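PDB 5G5S: protein argonaute from Methanocaldococcus jannaschii, which uses short single-stranded DNA guides to bind complementary DNA targets and cut them, and may defend the cell against invading genetic elements. Local coordinates for residues Met668-Tyr674 / His687-Lys691; Ile326-Asn330 / Gly677-Arg681; Gly484-Lys489 / His709-Ile715; Asp500-Asp506 / Gly519-Asp525; Lys489-Leu493 / Glu527-Arg531. All coordinates share one frame; numbering follows the deposited sequence.

Contact 1 lies at the hub: its loop and helix touch all four other contacts. Contact 4, the first hairpin of the PIWI sheet, holds Asp506, and contact 1 holds Asp690; both are active-site residues by similarity, and Asp690 OD1 lies 3.1 Å from Asp506 OD2, consistent with a metal site. On another flank, contact 3 brings the C-terminus beside Ser671 and Tyr674 of contact 1, near residues that meet the guide DNA; the centres of contacts 1 and 3 are about 10 Å apart. Contact 5 shares Lys489 with contact 3 and adjoins contact 4 through the salt bridge Asp525-Arg531. Contact 2, whose centre is about 12 Å from that of contact 1, touches it through Asn669 and Leu680.

Contact 1: residues Met668-Tyr674 / His687-Lys691; sequences MNYSALY and HYADK
Tyr688 points from its helix into the loop 668-674, and its long side chain carries a hydroxyl deep enough to meet backbone and serine alike. From CB, CG lies anti to the carbonyl carbon (chi1 -71°), which carries the ring forward. Along the ring's two edges, CE2 comes within 4.1 Å of Met668 O and CE1 within 3.3 Å of Ser671 OG, while CD2 of the neighbouring His687 leans over one face near the rim. At the tip, the phenol OH accepts a nearly straight hydrogen bond from Tyr670 N (3.1 Å, 164°) and shares a second, shorter one with Ser671 OG (2.7 Å). The helix 684-697 belongs to the RNase H-like PIWI fold and also carries Asp690, an active-site residue by similarity, whereas Ser671 meets the guide DNA and is the centre of an inverse gamma turn. That turn presents its small hydroxyl to the helix. Lys691, extended beyond CG, ends with NZ 3.1 Å from Ser671 OG. The same ammonium donates to His687 NE2 (3.1 Å), tilted 19° from the imidazole plane, and lies at the edge of the Tyr674 ring, 4.1 Å from Tyr674 CD2.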
# COMPACT_ATOMS: atom_id res chain seq x y z
N MET A 668 12.72 8.08 -4.22
CA MET A 668 13.58 7.72 -3.08
C MET A 668 13.41 6.23 -2.73
O MET A 668 13.13 5.85 -1.61
CB MET A 668 13.36 8.67 -1.88
CG MET A 668 13.78 10.12 -2.16
SD MET A 668 15.44 10.36 -2.89
CE MET A 668 16.48 9.78 -1.57
N ASN A 669 13.62 5.41 -3.74
CA ASN A 669 13.44 3.97 -3.77
C ASN A 669 14.75 3.16 -3.68
O ASN A 669 15.70 3.44 -4.41
CB ASN A 669 12.69 3.61 -5.09
CG ASN A 669 12.22 2.19 -5.16
OD1 ASN A 669 12.05 1.60 -6.22
ND2 ASN A 669 11.93 1.61 -4.02
N TYR A 670 14.76 2.14 -2.81
CA TYR A 670 15.83 1.16 -2.67
C TYR A 670 15.27 -0.22 -3.01
O TYR A 670 16.01 -1.18 -2.96
CB TYR A 670 16.45 1.20 -1.27
CG TYR A 670 17.35 2.40 -1.04
CD1 TYR A 670 18.70 2.35 -1.37
CD2 TYR A 670 16.86 3.56 -0.45
CE1 TYR A 670 19.54 3.45 -1.15
CE2 TYR A 670 17.68 4.66 -0.24
CZ TYR A 670 19.02 4.60 -0.59
OH TYR A 670 19.83 5.69 -0.37
N SER A 671 13.98 -0.32 -3.38
CA SER A 671 13.29 -1.55 -3.80
C SER A 671 13.44 -1.68 -5.34
O SER A 671 12.46 -1.86 -6.06
CB SER A 671 11.81 -1.52 -3.42
OG SER A 671 11.62 -1.10 -2.08
N ALA A 672 14.69 -1.57 -5.81
CA ALA A 672 15.06 -1.62 -7.21
C ALA A 672 14.77 -2.96 -7.90
O ALA A 672 14.56 -2.99 -9.11
CB ALA A 672 16.52 -1.25 -7.36
N LEU A 673 14.74 -4.06 -7.13
CA LEU A 673 14.48 -5.41 -7.63
C LEU A 673 12.99 -5.75 -7.73
O LEU A 673 12.63 -6.66 -8.49
CB LEU A 673 15.20 -6.46 -6.76
CG LEU A 673 16.72 -6.49 -6.80
CD1 LEU A 673 17.28 -7.07 -5.51
CD2 LEU A 673 17.24 -7.25 -8.02
N TYR A 674 12.13 -5.02 -6.99
CA TYR A 674 10.67 -5.23 -6.99
C TYR A 674 9.91 -4.16 -7.77
O TYR A 674 10.50 -3.19 -8.26
CB TYR A 674 10.12 -5.27 -5.55
CG TYR A 674 10.83 -6.20 -4.58
CD1 TYR A 674 11.18 -7.49 -4.96
CD2 TYR A 674 11.06 -5.82 -3.27
CE1 TYR A 674 11.82 -8.36 -4.07
CE2 TYR A 674 11.66 -6.68 -2.36
CZ TYR A 674 12.06 -7.94 -2.76
OH TYR A 674 12.68 -8.79 -1.87
N HIS A 687 4.84 4.14 1.54
CA HIS A 687 5.13 2.82 0.96
C HIS A 687 5.88 1.91 1.95
O HIS A 687 5.53 0.74 2.10
CB HIS A 687 5.94 2.98 -0.36
CG HIS A 687 6.49 1.70 -0.90
ND1 HIS A 687 5.72 0.87 -1.70
CD2 HIS A 687 7.72 1.15 -0.75
CE1 HIS A 687 6.49 -0.16 -2.00
NE2 HIS A 687 7.70 -0.04 -1.44
N TYR A 688 6.94 2.44 2.59
CA TYR A 688 7.76 1.71 3.54
C TYR A 688 7.08 1.52 4.90
O TYR A 688 7.32 0.50 5.54
CB TYR A 688 9.18 2.28 3.64
CG TYR A 688 10.02 2.01 2.40
CD1 TYR A 688 10.21 0.71 1.94
CD2 TYR A 688 10.70 3.04 1.76
CE1 TYR A 688 11.00 0.45 0.82
CE2 TYR A 688 11.50 2.79 0.64
CZ TYR A 688 11.64 1.49 0.17
OH TYR A 688 12.41 1.25 -0.94
N ALA A 689 6.22 2.46 5.33
CA ALA A 689 5.42 2.33 6.55
C ALA A 689 4.48 1.11 6.40
O ALA A 689 4.36 0.29 7.32
CB ALA A 689 4.60 3.59 6.81
N ASP A 690 3.85 0.98 5.21
CA ASP A 690 2.95 -0.13 4.89
C ASP A 690 3.71 -1.47 4.86
O ASP A 690 3.21 -2.45 5.40
CB ASP A 690 2.19 0.12 3.59
CG ASP A 690 1.23 -1.01 3.25
OD1 ASP A 690 0.28 -1.25 4.04
OD2 ASP A 690 1.47 -1.71 2.23
N LYS A 691 4.92 -1.49 4.27
CA LYS A 691 5.79 -2.66 4.20
C LYS A 691 6.27 -3.14 5.59
O LYS A 691 6.47 -4.34 5.79
CB LYS A 691 6.98 -2.39 3.27
CG LYS A 691 6.71 -2.67 1.79
CD LYS A 691 7.97 -2.45 0.96
CE LYS A 691 8.01 -3.24 -0.33
NZ LYS A 691 9.09 -2.78 -1.26

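Contact 2: residues Ile326-Asn330 / Gly677-Arg681; sequences IYSTN and GRYLR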
# COMPACT_ATOMS: atom_id res chain seq x y z
N ILE A 326 22.86 13.37 -10.44
CA ILE A 326 22.51 12.10 -11.07
C ILE A 326 21.00 12.18 -11.33
O ILE A 326 20.29 12.77 -10.53
CB ILE A 326 22.98 10.92 -10.15
CG1 ILE A 326 24.24 10.21 -10.69
CG2 ILE A 326 21.87 9.95 -9.70
CD1 ILE A 326 24.08 9.42 -12.03
N TYR A 327 20.53 11.68 -12.48
CA TYR A 327 19.10 11.75 -12.81
C TYR A 327 18.38 10.43 -12.62
O TYR A 327 17.15 10.41 -12.54
CB TYR A 327 18.88 12.34 -14.22
CG TYR A 327 19.12 13.83 -14.27
CD1 TYR A 327 20.40 14.34 -14.50
CD2 TYR A 327 18.09 14.73 -14.03
CE1 TYR A 327 20.63 15.72 -14.51
CE2 TYR A 327 18.31 16.11 -14.06
CZ TYR A 327 19.58 16.60 -14.29
OH TYR A 327 19.81 17.95 -14.31
N SER A 328 19.14 9.33 -12.55
CA SER A 328 18.60 7.99 -12.35
C SER A 328 19.59 7.13 -11.56
O SER A 328 20.79 7.40 -11.59
CB SER A 328 18.28 7.35 -13.70
OG SER A 328 17.63 6.10 -13.56
N THR A 329 19.10 6.10 -10.85
CA THR A 329 19.97 5.20 -10.08
C THR A 329 20.50 4.04 -10.98
O THR A 329 21.30 3.22 -10.53
CB THR A 329 19.27 4.68 -8.82
OG1 THR A 329 18.09 3.96 -9.19
CG2 THR A 329 18.95 5.79 -7.81
N ASN A 330 20.07 4.02 -12.27
CA ASN A 330 20.45 3.02 -13.27
C ASN A 330 21.95 2.98 -13.58
O ASN A 330 22.42 2.04 -14.24
CB ASN A 330 19.61 3.16 -14.55
CG ASN A 330 19.80 4.44 -15.35
OD1 ASN A 330 20.53 5.37 -14.98
ND2 ASN A 330 19.13 4.51 -16.49
N GLY A 677 9.28 -1.17 -12.63
CA GLY A 677 10.40 -0.31 -12.98
C GLY A 677 11.24 0.16 -11.81
O GLY A 677 11.37 -0.53 -10.79
N ARG A 678 11.82 1.37 -11.96
CA ARG A 678 12.73 2.02 -11.02
C ARG A 678 12.05 2.77 -9.87
O ARG A 678 12.54 2.71 -8.74
CB ARG A 678 13.65 2.98 -11.80
CG ARG A 678 14.96 3.30 -11.09
CD ARG A 678 16.09 3.54 -12.06
NE ARG A 678 16.41 2.33 -12.83
CZ ARG A 678 17.23 1.37 -12.41
NH1 ARG A 678 17.84 1.47 -11.23
NH2 ARG A 678 17.44 0.30 -13.16
N TYR A 679 10.98 3.54 -10.17
CA TYR A 679 10.29 4.39 -9.19
C TYR A 679 9.02 3.74 -8.63
O TYR A 679 8.46 2.84 -9.26
CB TYR A 679 10.06 5.82 -9.73
CG TYR A 679 11.18 6.35 -10.60
CD1 TYR A 679 12.52 6.21 -10.22
CD2 TYR A 679 10.92 7.01 -11.80
CE1 TYR A 679 13.56 6.64 -11.04
CE2 TYR A 679 11.95 7.46 -12.62
CZ TYR A 679 13.27 7.28 -12.24
OH TYR A 679 14.30 7.73 -13.03
N LEU A 680 8.61 4.15 -7.41
CA LEU A 680 7.44 3.57 -6.73
C LEU A 680 6.13 4.15 -7.24
O LEU A 680 6.13 5.23 -7.82
CB LEU A 680 7.55 3.74 -5.21
CG LEU A 680 8.79 3.13 -4.54
CD1 LEU A 680 9.10 3.81 -3.23
CD2 LEU A 680 8.65 1.63 -4.38
N ARG A 681 5.02 3.45 -7.01
CA ARG A 681 3.69 3.92 -7.36
C ARG A 681 3.28 5.00 -6.33
O ARG A 681 2.68 6.03 -6.67
CB ARG A 681 2.67 2.76 -7.35
CG ARG A 681 1.28 3.21 -7.84
CD ARG A 681 0.28 2.09 -8.00
NE ARG A 681 -1.05 2.66 -8.19
CZ ARG A 681 -2.12 2.37 -7.46
NH1 ARG A 681 -2.04 1.46 -6.49
NH2 ARG A 681 -3.29 2.94 -7.72
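Arg678 makes the polar link, donating from NH1 to Thr329 OG1 at 3.2 Å with an N-H...O angle of 160°. The acceptor lies in the guanidinium plane, at its edge, and the same NH1 also reaches Asn477 OD1 on helix 473-485, so one nitrogen ties a loop and a helix together. Bends at chi2 and chi3 fold the long chain round to bring its flat end there. Within the loop 326-330, Asn330 N makes a weak bond to Ser328 OG. Packing completes the grip: Asn330 CB sits over the centre of one guanidinium face, 3.7 Å from Arg678 CZ, and the methylene carbon Arg678 CD rests 3.3 Å from Ser328 OG. Small side chains on the loop 326-330 suit this close approach. Tyr679 adds a looser touch, its OH 3.7 Å from Ser328 OG. Together these contacts dock the loop that leaves strand 323-326 on the PIWI loop leading into helix 684-697, beside helix 473-485 of the Mid domain.

Contact 3: residues Gly484-Lys489 / His709-Ile715; sequences GKLGIK and HGFLYFI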
# COMPACT_ATOMS: atom_id res chain seq x y z
N GLY A 484 20.05 -0.28 0.77
CA GLY A 484 18.81 0.07 1.45
C GLY A 484 18.56 -0.80 2.67
O GLY A 484 18.22 -0.29 3.74
N LYS A 485 18.77 -2.11 2.52
CA LYS A 485 18.63 -3.10 3.58
C LYS A 485 19.68 -2.91 4.65
O LYS A 485 19.46 -3.31 5.79
CB LYS A 485 18.63 -4.53 3.01
CG LYS A 485 17.38 -4.80 2.14
CD LYS A 485 17.06 -6.27 1.98
CE LYS A 485 16.14 -6.78 3.04
NZ LYS A 485 15.50 -8.06 2.63
N LEU A 486 20.80 -2.26 4.31
CA LEU A 486 21.86 -1.97 5.29
C LEU A 486 21.79 -0.53 5.83
O LEU A 486 22.72 -0.08 6.50
CB LEU A 486 23.26 -2.33 4.76
CG LEU A 486 23.54 -3.82 4.55
CD1 LEU A 486 24.69 -4.02 3.60
CD2 LEU A 486 23.79 -4.55 5.88
N GLY A 487 20.66 0.15 5.57
CA GLY A 487 20.38 1.52 5.99
C GLY A 487 21.36 2.55 5.48
O GLY A 487 21.53 3.60 6.09
N ILE A 488 22.03 2.25 4.36
CA ILE A 488 23.01 3.16 3.76
C ILE A 488 22.27 4.25 2.97
O ILE A 488 21.49 3.94 2.08
CB ILE A 488 24.09 2.39 2.93
CG1 ILE A 488 24.95 1.50 3.87
CG2 ILE A 488 24.99 3.36 2.14
CD1 ILE A 488 25.74 0.36 3.21
N LYS A 489 22.53 5.51 3.34
CA LYS A 489 21.94 6.69 2.70
C LYS A 489 22.80 7.00 1.49
O LYS A 489 23.67 7.86 1.56
CB LYS A 489 21.92 7.89 3.68
CG LYS A 489 20.78 7.86 4.67
CD LYS A 489 21.07 7.03 5.89
CE LYS A 489 19.80 6.41 6.41
NZ LYS A 489 20.10 5.54 7.56
N HIS A 709 18.31 3.58 12.83
CA HIS A 709 19.30 3.87 11.80
C HIS A 709 18.74 3.75 10.38
O HIS A 709 19.48 3.94 9.42
CB HIS A 709 20.56 3.02 12.01
CG HIS A 709 21.45 3.58 13.06
ND1 HIS A 709 21.26 3.29 14.41
CD2 HIS A 709 22.50 4.43 12.94
CE1 HIS A 709 22.21 3.95 15.06
NE2 HIS A 709 22.98 4.64 14.22
N GLY A 710 17.45 3.46 10.26
CA GLY A 710 16.75 3.36 8.99
C GLY A 710 17.05 2.17 8.10
O GLY A 710 16.89 2.27 6.89
N PHE A 711 17.46 1.01 8.69
CA PHE A 711 17.72 -0.22 7.92
C PHE A 711 16.37 -0.77 7.43
O PHE A 711 15.49 -1.04 8.25
CB PHE A 711 18.40 -1.30 8.80
CG PHE A 711 19.88 -1.15 9.11
CD1 PHE A 711 20.35 -0.03 9.79
CD2 PHE A 711 20.77 -2.16 8.79
CE1 PHE A 711 21.71 0.10 10.10
CE2 PHE A 711 22.13 -2.03 9.10
CZ PHE A 711 22.59 -0.91 9.76
N LEU A 712 16.22 -0.96 6.10
CA LEU A 712 15.02 -1.52 5.48
C LEU A 712 15.23 -3.04 5.36
O LEU A 712 15.09 -3.61 4.27
CB LEU A 712 14.76 -0.88 4.09
CG LEU A 712 14.45 0.62 4.04
CD1 LEU A 712 14.58 1.14 2.60
CD2 LEU A 712 13.06 0.95 4.59
N TYR A 713 15.57 -3.68 6.50
CA TYR A 713 15.86 -5.12 6.58
C TYR A 713 14.67 -6.02 6.25
O TYR A 713 14.86 -7.21 5.99
CB TYR A 713 16.44 -5.47 7.96
CG TYR A 713 15.49 -5.27 9.14
CD1 TYR A 713 14.46 -6.18 9.39
CD2 TYR A 713 15.69 -4.24 10.04
CE1 TYR A 713 13.59 -5.99 10.45
CE2 TYR A 713 14.84 -4.07 11.14
CZ TYR A 713 13.80 -4.96 11.35
OH TYR A 713 12.99 -4.82 12.45
N PHE A 714 13.46 -5.48 6.34
CA PHE A 714 12.20 -6.20 6.13
C PHE A 714 11.69 -6.18 4.66
O PHE A 714 10.67 -6.81 4.37
CB PHE A 714 11.14 -5.66 7.10
CG PHE A 714 11.06 -4.15 7.10
CD1 PHE A 714 10.30 -3.47 6.14
CD2 PHE A 714 11.76 -3.39 8.04
CE1 PHE A 714 10.26 -2.08 6.11
CE2 PHE A 714 11.73 -2.00 8.00
CZ PHE A 714 10.97 -1.35 7.05
N ILE A 715 12.39 -5.48 3.74
CA ILE A 715 11.94 -5.35 2.35
C ILE A 715 12.15 -6.59 1.46
O ILE A 715 11.22 -6.95 0.72
CB ILE A 715 12.27 -3.98 1.65
CG1 ILE A 715 13.75 -3.88 1.19
CG2 ILE A 715 11.84 -2.81 2.55
CD1 ILE A 715 14.18 -2.66 0.30
OXT ILE A 715 13.21 -7.24 1.57
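Lys485 lies along the final turn of the chain and ends in a salt bridge, its NZ 2.7 Å from Ile715 OXT. On the way, CG passes 3.3 Å from Leu712 O and CE 3.2 Å from Tyr713 O; the bend at chi3 (90°) swings the ammonium round to the terminal carboxylate. NZ donates to Ser458 O as well, so the buried charge has two acceptors. The packing stays tight where the helix ends. Gly484 O accepts from Gly487 N at the end of its own helix and from Leu712 N (3.2 Å), the two donors arriving from opposite faces of the carbonyl plane. Gly487, with positive phi, is the C-prime residue of a Schellman motif that ends helix 473-485 of the Mid domain, and its bare CA lets Phe711 CA come to 3.7 Å. The flat Phe711 ring takes Leu486 O over one face, 3.3 Å from Phe711 CE2. Here the Mid domain receives the C-terminal tail, as in other argonautes; Lys485 is inferred to bind a divalent metal, and Ile715 probably does so too. Beyond Gly487, Lys489, bent at chi2 and chi3, curls back to donate to Gly487 O (2.8 Å). The fit is looser at the partly exposed side chain of His709, which comes no nearer than its CB, 5.1 Å from Lys489 NZ, and whose ring ND1 bonds instead to Glu705 O.

Contact 4: residues Asp500-Asp506 / Gly519-Asp525; sequences DYIMGLD and GCTVVYD
Ile502, Thr521 and Val523 bury the largest areas in this antiparallel beta hairpin, the opening strands of the RNase H-like PIWI fold. Ile502 faces Tyr524 in a hydrogen-bonded pair: Tyr524 N donates to Ile502 O at 2.8 Å, while Ile502 CB and Tyr524 CB lie 4.3 Å apart. This side of the sheet meets helix 684-697, and Gly504, bare on the same side, lets that helix come close. On the other side, Val523 sits between two neighbours. Its CG1 is 3.6 Å from Tyr501 CD1, and the methyl Met503 CE, at the tip of a fully extended chain (chi2 -177°), lies 3.8 Å from Val523 CG1. Thr521 uses both branches: CG2, anti to the backbone N, packs 3.7 Å from Met503 CB, whereas OG1 meets Leu505 CD1 at 3.4 Å. Beta-branched residues suit the extended backbone. On the Thr521 side the sheet meets helix 547-556, where Val550 touches Leu505 and Thr521. Asp506, catalytic by similarity, ends the pairing, and its carboxylate leaves on the side of Asp690. Its own backbone is held at both polar atoms: Asp506 N donates to Cys520 O, and Cys520 N reaches Asp506 O at 3.1 Å.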
# COMPACT_ATOMS: atom_id res chain seq x y z
N ASP A 500 10.59 19.98 7.55
CA ASP A 500 11.65 19.44 8.40
C ASP A 500 11.53 17.90 8.34
O ASP A 500 12.54 17.21 8.25
CB ASP A 500 11.50 19.94 9.84
CG ASP A 500 11.76 21.43 9.98
OD1 ASP A 500 12.93 21.82 10.05
OD2 ASP A 500 10.78 22.20 10.02
N TYR A 501 10.28 17.39 8.37
CA TYR A 501 9.94 15.98 8.29
C TYR A 501 8.78 15.73 7.37
O TYR A 501 7.83 16.51 7.32
CB TYR A 501 9.57 15.40 9.67
CG TYR A 501 10.65 15.53 10.72
CD1 TYR A 501 11.93 15.04 10.50
CD2 TYR A 501 10.37 16.09 11.97
CE1 TYR A 501 12.93 15.15 11.46
CE2 TYR A 501 11.35 16.18 12.95
CZ TYR A 501 12.64 15.72 12.69
OH TYR A 501 13.62 15.82 13.65
N ILE A 502 8.86 14.62 6.65
CA ILE A 502 7.81 14.06 5.82
C ILE A 502 7.63 12.69 6.46
O ILE A 502 8.61 11.92 6.57
CB ILE A 502 8.12 14.02 4.32
CG1 ILE A 502 8.14 15.47 3.76
CG2 ILE A 502 7.08 13.12 3.59
CD1 ILE A 502 8.88 15.64 2.42
N MET A 503 6.43 12.45 7.02
CA MET A 503 6.17 11.24 7.77
C MET A 503 5.08 10.39 7.13
O MET A 503 3.95 10.84 6.97
CB MET A 503 5.87 11.59 9.23
CG MET A 503 7.05 12.16 9.99
SD MET A 503 6.63 12.46 11.73
CE MET A 503 8.18 13.11 12.36
N GLY A 504 5.45 9.18 6.74
CA GLY A 504 4.56 8.20 6.17
C GLY A 504 3.94 7.42 7.30
O GLY A 504 4.65 6.92 8.17
N LEU A 505 2.62 7.34 7.32
CA LEU A 505 1.94 6.68 8.42
C LEU A 505 0.97 5.64 7.92
O LEU A 505 0.26 5.87 6.96
CB LEU A 505 1.22 7.77 9.28
CG LEU A 505 0.35 7.32 10.46
CD1 LEU A 505 1.17 6.60 11.52
CD2 LEU A 505 -0.35 8.50 11.08
N ASP A 506 0.99 4.48 8.58
CA ASP A 506 0.09 3.35 8.36
C ASP A 506 -0.32 2.85 9.76
O ASP A 506 0.53 2.70 10.63
CB ASP A 506 0.75 2.24 7.54
CG ASP A 506 -0.23 1.15 7.10
OD1 ASP A 506 -0.66 0.34 7.96
OD2 ASP A 506 -0.56 1.11 5.89
N GLY A 519 0.82 0.50 14.55
CA GLY A 519 1.27 1.20 13.36
C GLY A 519 2.75 1.47 13.26
O GLY A 519 3.57 0.94 14.02
N CYS A 520 3.09 2.32 12.29
CA CYS A 520 4.46 2.69 11.98
C CYS A 520 4.46 4.04 11.34
O CYS A 520 3.58 4.35 10.55
CB CYS A 520 5.10 1.64 11.08
SG CYS A 520 6.81 2.02 10.58
N THR A 521 5.50 4.82 11.64
CA THR A 521 5.79 6.10 11.02
C THR A 521 7.19 5.96 10.42
O THR A 521 8.13 5.53 11.10
CB THR A 521 5.69 7.27 12.03
OG1 THR A 521 4.35 7.34 12.52
CG2 THR A 521 6.03 8.62 11.40
N VAL A 522 7.32 6.27 9.13
CA VAL A 522 8.62 6.30 8.47
C VAL A 522 8.95 7.78 8.31
O VAL A 522 8.22 8.51 7.64
CB VAL A 522 8.76 5.42 7.20
CG1 VAL A 522 10.14 5.56 6.58
CG2 VAL A 522 8.52 3.96 7.55
N VAL A 523 9.96 8.24 9.05
CA VAL A 523 10.37 9.64 9.09
C VAL A 523 11.46 9.95 8.07
O VAL A 523 12.54 9.37 8.10
CB VAL A 523 10.78 10.05 10.53
CG1 VAL A 523 11.11 11.54 10.61
CG2 VAL A 523 9.71 9.67 11.56
N TYR A 524 11.16 10.89 7.17
CA TYR A 524 12.08 11.38 6.15
C TYR A 524 12.45 12.81 6.48
O TYR A 524 11.61 13.57 6.93
CB TYR A 524 11.43 11.32 4.75
CG TYR A 524 11.57 9.97 4.09
CD1 TYR A 524 11.01 8.83 4.66
CD2 TYR A 524 12.23 9.84 2.88
CE1 TYR A 524 11.13 7.58 4.05
CE2 TYR A 524 12.36 8.59 2.26
CZ TYR A 524 11.80 7.47 2.85
OH TYR A 524 11.92 6.25 2.25
N ASP A 525 13.71 13.19 6.23
CA ASP A 525 14.14 14.57 6.45
C ASP A 525 13.94 15.40 5.18
O ASP A 525 13.42 14.87 4.18
CB ASP A 525 15.59 14.64 6.99
CG ASP A 525 16.70 14.12 6.08
OD1 ASP A 525 16.44 13.90 4.88
OD2 ASP A 525 17.84 13.98 6.57

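Contact 5: residues Lys489-Leu493 / Glu527-Arg531; sequences KYFIL and EGKIR
Ile492 crosses the side chain of Glu527 at a slant, with CD1 4.0 Å from Glu527 CB and reaching on toward the carboxylate. CG1 stands between the backbone N and the carbonyl carbon (chi1 65°), which sends CD1 to the glutamate and leaves the CG2 branch for Lys529, 4.0 Å from its CD. Ile492 and Lys529 run side by side in the same direction, so a branched apolar residue covers the aliphatic stems of two charged ones. One backbone bond ties the segments: Leu493 N donates to Glu527 O at 2.8 Å, with an N-H...O angle of 165°. That carbonyl belongs to the turn of the hairpin between strands 517-525 and 530-537 of the PIWI sheet, where Asp525 OD1 accepts from both Glu527 N, as an Asx turn, and Lys529 N. Strand 492-493 is in a three-stranded sheet, next to strand 314-317, so the bond joins the turn of one sheet to an outermost strand of the other. Gly528 suits the bend by its positive phi (84°), and its CA lies 3.9 Å from Leu493 CD1, where the lack of a side chain leaves the leucine methyl its place. Lys489 crosses Lys529 at about a right angle, CG resting 3.7 Å from Lys529 CB. The two lysines touch through methylene groups, and Lys489 CE passes 3.4 Å from Ile530 O on the way to NZ, bonded to Gly487 O.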
# COMPACT_ATOMS: atom_id res chain seq x y z
N LYS A 489 22.53 5.51 3.34
CA LYS A 489 21.94 6.69 2.70
C LYS A 489 22.80 7.00 1.49
O LYS A 489 23.67 7.86 1.56
CB LYS A 489 21.92 7.89 3.68
CG LYS A 489 20.78 7.86 4.67
CD LYS A 489 21.07 7.03 5.89
CE LYS A 489 19.80 6.41 6.41
NZ LYS A 489 20.10 5.54 7.56
N TYR A 490 22.59 6.26 0.40
CA TYR A 490 23.41 6.42 -0.79
C TYR A 490 23.18 7.74 -1.54
O TYR A 490 24.11 8.52 -1.74
CB TYR A 490 23.32 5.20 -1.72
CG TYR A 490 24.66 4.80 -2.28
CD1 TYR A 490 25.30 5.58 -3.24
CD2 TYR A 490 25.31 3.66 -1.82
CE1 TYR A 490 26.55 5.22 -3.74
CE2 TYR A 490 26.55 3.28 -2.33
CZ TYR A 490 27.17 4.07 -3.28
OH TYR A 490 28.41 3.72 -3.77
N PHE A 491 21.93 7.99 -1.93
CA PHE A 491 21.55 9.18 -2.67
C PHE A 491 20.53 10.01 -1.91
O PHE A 491 19.76 9.47 -1.12
CB PHE A 491 21.03 8.80 -4.08
CG PHE A 491 19.90 7.79 -4.10
CD1 PHE A 491 20.16 6.43 -4.11
CD2 PHE A 491 18.58 8.21 -4.11
CE1 PHE A 491 19.12 5.50 -4.09
CE2 PHE A 491 17.53 7.28 -4.11
CZ PHE A 491 17.81 5.93 -4.08
N ILE A 492 20.54 11.33 -2.14
CA ILE A 492 19.59 12.27 -1.53
C ILE A 492 18.89 13.08 -2.63
O ILE A 492 19.21 12.90 -3.81
CB ILE A 492 20.24 13.16 -0.41
CG1 ILE A 492 21.32 14.11 -0.97
CG2 ILE A 492 20.77 12.32 0.76
CD1 ILE A 492 21.15 15.53 -0.58
N LEU A 493 17.93 13.94 -2.25
CA LEU A 493 17.21 14.79 -3.19
C LEU A 493 18.01 16.06 -3.46
O LEU A 493 18.57 16.62 -2.52
CB LEU A 493 15.83 15.16 -2.66
CG LEU A 493 14.76 14.07 -2.70
CD1 LEU A 493 13.58 14.44 -1.84
CD2 LEU A 493 14.31 13.79 -4.13
N GLU A 527 16.04 16.27 2.95
CA GLU A 527 16.85 15.75 1.83
C GLU A 527 16.30 14.41 1.27
O GLU A 527 16.88 13.86 0.33
CB GLU A 527 18.32 15.52 2.26
CG GLU A 527 19.11 16.75 2.69
CD GLU A 527 20.44 16.40 3.33
OE1 GLU A 527 20.46 15.52 4.22
OE2 GLU A 527 21.47 17.01 2.95
N GLY A 528 15.24 13.89 1.87
CA GLY A 528 14.63 12.63 1.45
C GLY A 528 15.27 11.37 2.00
O GLY A 528 15.07 10.28 1.46
N LYS A 529 16.05 11.50 3.09
CA LYS A 529 16.63 10.29 3.68
C LYS A 529 15.88 9.84 4.93
O LYS A 529 15.31 10.67 5.64
CB LYS A 529 18.16 10.38 3.86
CG LYS A 529 18.69 11.38 4.86
CD LYS A 529 20.19 11.59 4.68
CE LYS A 529 20.79 12.41 5.78
NZ LYS A 529 22.27 12.26 5.82
N ILE A 530 15.82 8.51 5.14
CA ILE A 530 15.12 7.89 6.27
C ILE A 530 15.88 8.20 7.55
O ILE A 530 17.05 7.86 7.67
CB ILE A 530 14.90 6.35 6.09
CG1 ILE A 530 14.20 6.03 4.75
CG2 ILE A 530 14.11 5.75 7.28
CD1 ILE A 530 14.53 4.67 4.17
N ARG A 531 15.21 8.86 8.49
CA ARG A 531 15.79 9.20 9.78
C ARG A 531 15.36 8.21 10.84
O ARG A 531 16.14 7.91 11.74
CB ARG A 531 15.46 10.64 10.19
CG ARG A 531 15.99 11.71 9.21
CD ARG A 531 17.50 11.67 8.97
NE ARG A 531 18.27 12.08 10.15
CZ ARG A 531 18.72 13.31 10.38
NH1 ARG A 531 18.48 14.28 9.50
NH2 ARG A 531 19.41 13.58 11.48